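Local coordinates for protein RNA N6-adenosine-methyltransferase METTL16 (Homo sapiens, PDB 6M1U) that methylates the N6 position of adenosine in RNA, including U6 small nuclear RNA, its vertebrate-conserved region probably helping to bind that RNA, at residues I38-I41 with L42-K46. Residues are numbered along the deposited sequence; the frame is centred on the assembly and turned at random.
Sequences IEKI and LTDLK
Asp44 turns one face of its carboxylate onto the carbonyl oxygen of Lys40, while the Lys40 ammonium reaches the same group near its plane. There NZ takes the syn lone pair of OD2, and the salt bridge between Lys40 NZ and Asp44 OD2 measures 2.9 Å. The lysine chain bends at chi2 (-85°) and passes across the carboxylate to bring NZ to OD2, a classic i to i+4 pairing on an exposed helix surface. Lys40 O is gripped twice from the same face of its plane, by Asp44 N and by Thr43 OG1, the latter at 3.1 Å. With OG1 set between the backbone N and the carbonyl carbon (chi1 64°), the hydroxyl turns back onto the preceding turn. All this belongs to the last turns of helix 30-44, an amphipathic helix packed on the antiparallel sheet. Lys46, with positive phi, closes it in a Schellman motif, its N bonding to Thr43 O at 2.7 Å. On the buried side Ile38 and Leu42 lie side by side and point the same way, Ile38 CG2 to Leu42 CD1 3.9 Å, both against Leu61 and Ile114 of the sheet. Leu42 also touches Ile145 of helix 136-153. Cutting Leu42 back to an alanine removes CG and both methyls, and is likely to leave Ile38 CG2 without its apolar neighbour and open a gap toward Leu61 and Ile145. Beneath this pair, Leu42 N donates to Ile38 O at 2.9 Å. Thr43 N makes a nearly straight bond (173°) to Glu39 O. Ile41 and Leu45 meet Tyr144 of helix 136-153, and the carboxylate of Glu39 reaches Arg51 in a salt bridge. Leu45 N bonds weakly to Ile41 O, at 3.4 Å.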
ATOM      1  N   ILE A  38       3.581  -3.001   1.885  1.00 59.05           N
ATOM      2  CA  ILE A  38       2.309  -3.105   1.171  1.00 59.60           C
ATOM      3  C   ILE A  38       2.298  -4.355   0.285  1.00 61.88           C
ATOM      4  O   ILE A  38       1.288  -5.066   0.196  1.00 61.74           O
ATOM      5  CB  ILE A  38       2.030  -1.827   0.362  1.00 57.71           C
ATOM      6  CG1 ILE A  38       1.886  -0.631   1.294  1.00 58.56           C
ATOM      7  CG2 ILE A  38       0.743  -1.964  -0.376  1.00 57.04           C
ATOM      8  CD1 ILE A  38       1.929   0.701   0.581  1.00 58.24           C
ATOM      9  N   GLU A  39       3.436  -4.671  -0.347  1.00 66.07           N
ATOM     10  CA  GLU A  39       3.504  -5.874  -1.176  1.00 68.36           C
ATOM     11  C   GLU A  39       3.268  -7.121  -0.340  1.00 69.13           C
ATOM     12  O   GLU A  39       2.567  -8.043  -0.771  1.00 68.24           O
ATOM     13  CB  GLU A  39       4.852  -5.947  -1.887  1.00 74.50           C
ATOM     14  CG  GLU A  39       5.002  -4.958  -3.026  1.00 77.42           C
ATOM     15  CD  GLU A  39       6.423  -4.866  -3.579  1.00 80.82           C
ATOM     16  OE1 GLU A  39       7.391  -5.323  -2.928  1.00 82.98           O
ATOM     17  OE2 GLU A  39       6.565  -4.319  -4.692  1.00 82.83           O
ATOM     18  N   LYS A  40       3.813  -7.151   0.881  1.00 68.35           N
ATOM     19  CA  LYS A  40       3.539  -8.260   1.789  1.00 69.25           C
ATOM     20  C   LYS A  40       2.050  -8.329   2.128  1.00 66.10           C
ATOM     21  O   LYS A  40       1.443  -9.404   2.102  1.00 66.87           O
ATOM     22  CB  LYS A  40       4.383  -8.103   3.057  1.00 70.15           C
ATOM     23  CG  LYS A  40       4.825  -9.413   3.695  1.00 73.16           C
ATOM     24  CD  LYS A  40       3.772  -9.977   4.618  1.00 75.27           C
ATOM     25  CE  LYS A  40       3.940 -11.488   4.741  1.00 78.14           C
ATOM     26  NZ  LYS A  40       3.242 -12.031   5.962  1.00 80.20           N
ATOM     27  N   ILE A  41       1.439  -7.184   2.417  1.00 65.98           N
ATOM     28  CA  ILE A  41       0.038  -7.165   2.823  1.00 65.84           C
ATOM     29  C   ILE A  41      -0.858  -7.647   1.692  1.00 67.11           C
ATOM     30  O   ILE A  41      -1.853  -8.354   1.919  1.00 67.61           O
ATOM     31  CB  ILE A  41      -0.342  -5.744   3.274  1.00 66.10           C
ATOM     32  CG1 ILE A  41       0.361  -5.416   4.589  1.00 67.38           C
ATOM     33  CG2 ILE A  41      -1.878  -5.579   3.304  1.00 65.90           C
ATOM     34  CD1 ILE A  41       0.443  -3.976   4.861  1.00 66.98           C
ATOM     35  N   LEU A  42      -0.540  -7.244   0.459  1.00 65.94           N
ATOM     36  CA  LEU A  42      -1.393  -7.596  -0.671  1.00 65.57           C
ATOM     37  C   LEU A  42      -1.263  -9.069  -0.997  1.00 68.87           C
ATOM     38  O   LEU A  42      -2.280  -9.756  -1.143  1.00 70.60           O
ATOM     39  CB  LEU A  42      -1.072  -6.735  -1.900  1.00 61.58           C
ATOM     40  CG  LEU A  42      -1.365  -5.244  -1.697  1.00 58.44           C
ATOM     41  CD1 LEU A  42      -0.919  -4.385  -2.872  1.00 57.19           C
ATOM     42  CD2 LEU A  42      -2.820  -5.040  -1.414  1.00 56.58           C
ATOM     43  N   THR A  43      -0.021  -9.590  -1.091  1.00 71.87           N
ATOM     44  CA  THR A  43       0.119 -11.015  -1.408  1.00 75.35           C
ATOM     45  C   THR A  43      -0.629 -11.868  -0.391  1.00 78.84           C
ATOM     46  O   THR A  43      -1.259 -12.860  -0.765  1.00 80.38           O
ATOM     47  CB  THR A  43       1.582 -11.474  -1.466  1.00 78.45           C
ATOM     48  OG1 THR A  43       2.146 -11.320  -0.173  1.00 82.20           O
ATOM     49  CG2 THR A  43       2.399 -10.690  -2.460  1.00 79.55           C
ATOM     50  N   ASP A  44      -0.613 -11.469   0.884  1.00 79.20           N
ATOM     51  CA  ASP A  44      -1.359 -12.193   1.905  1.00 82.00           C
ATOM     52  C   ASP A  44      -2.850 -12.228   1.593  1.00 75.79           C
ATOM     53  O   ASP A  44      -3.510 -13.228   1.890  1.00 77.24           O
ATOM     54  CB  ASP A  44      -1.108 -11.572   3.287  1.00 83.58           C
ATOM     55  CG  ASP A  44       0.334 -11.800   3.791  1.00 87.63           C
ATOM     56  OD1 ASP A  44       1.104 -12.543   3.121  1.00 89.42           O
ATOM     57  OD2 ASP A  44       0.699 -11.225   4.852  1.00 89.68           O
ATOM     58  N   LEU A  45      -3.391 -11.176   0.971  1.00 74.64           N
ATOM     59  CA  LEU A  45      -4.764 -11.193   0.475  1.00 73.77           C
ATOM     60  C   LEU A  45      -4.904 -11.905  -0.867  1.00 73.85           C
ATOM     61  O   LEU A  45      -6.015 -11.949  -1.421  1.00 73.72           O
ATOM     62  CB  LEU A  45      -5.315  -9.770   0.342  1.00 72.66           C
ATOM     63  CG  LEU A  45      -5.075  -8.751   1.470  1.00 73.20           C
ATOM     64  CD1 LEU A  45      -5.884  -7.461   1.220  1.00 72.06           C
ATOM     65  CD2 LEU A  45      -5.356  -9.335   2.852  1.00 75.36           C
ATOM     66  N   LYS A  46      -3.820 -12.479  -1.391  1.00 75.90           N
ATOM     67  CA  LYS A  46      -3.822 -13.076  -2.724  1.00 75.94           C
ATOM     68  C   LYS A  46      -4.358 -12.079  -3.763  1.00 73.82           C
ATOM     69  O   LYS A  46      -5.011 -12.431  -4.742  1.00 73.11           O
ATOM     70  CB  LYS A  46      -4.577 -14.414  -2.707  1.00 81.85           C
ATOM     71  CG  LYS A  46      -4.012 -15.371  -1.618  1.00 85.86           C
ATOM     72  CD  LYS A  46      -4.134 -16.845  -1.966  1.00 90.52           C
ATOM     73  CE  LYS A  46      -4.719 -17.671  -0.784  1.00 95.56           C
ATOM     74  NZ  LYS A  46      -5.411 -18.979  -1.197  1.00 99.44           N
TER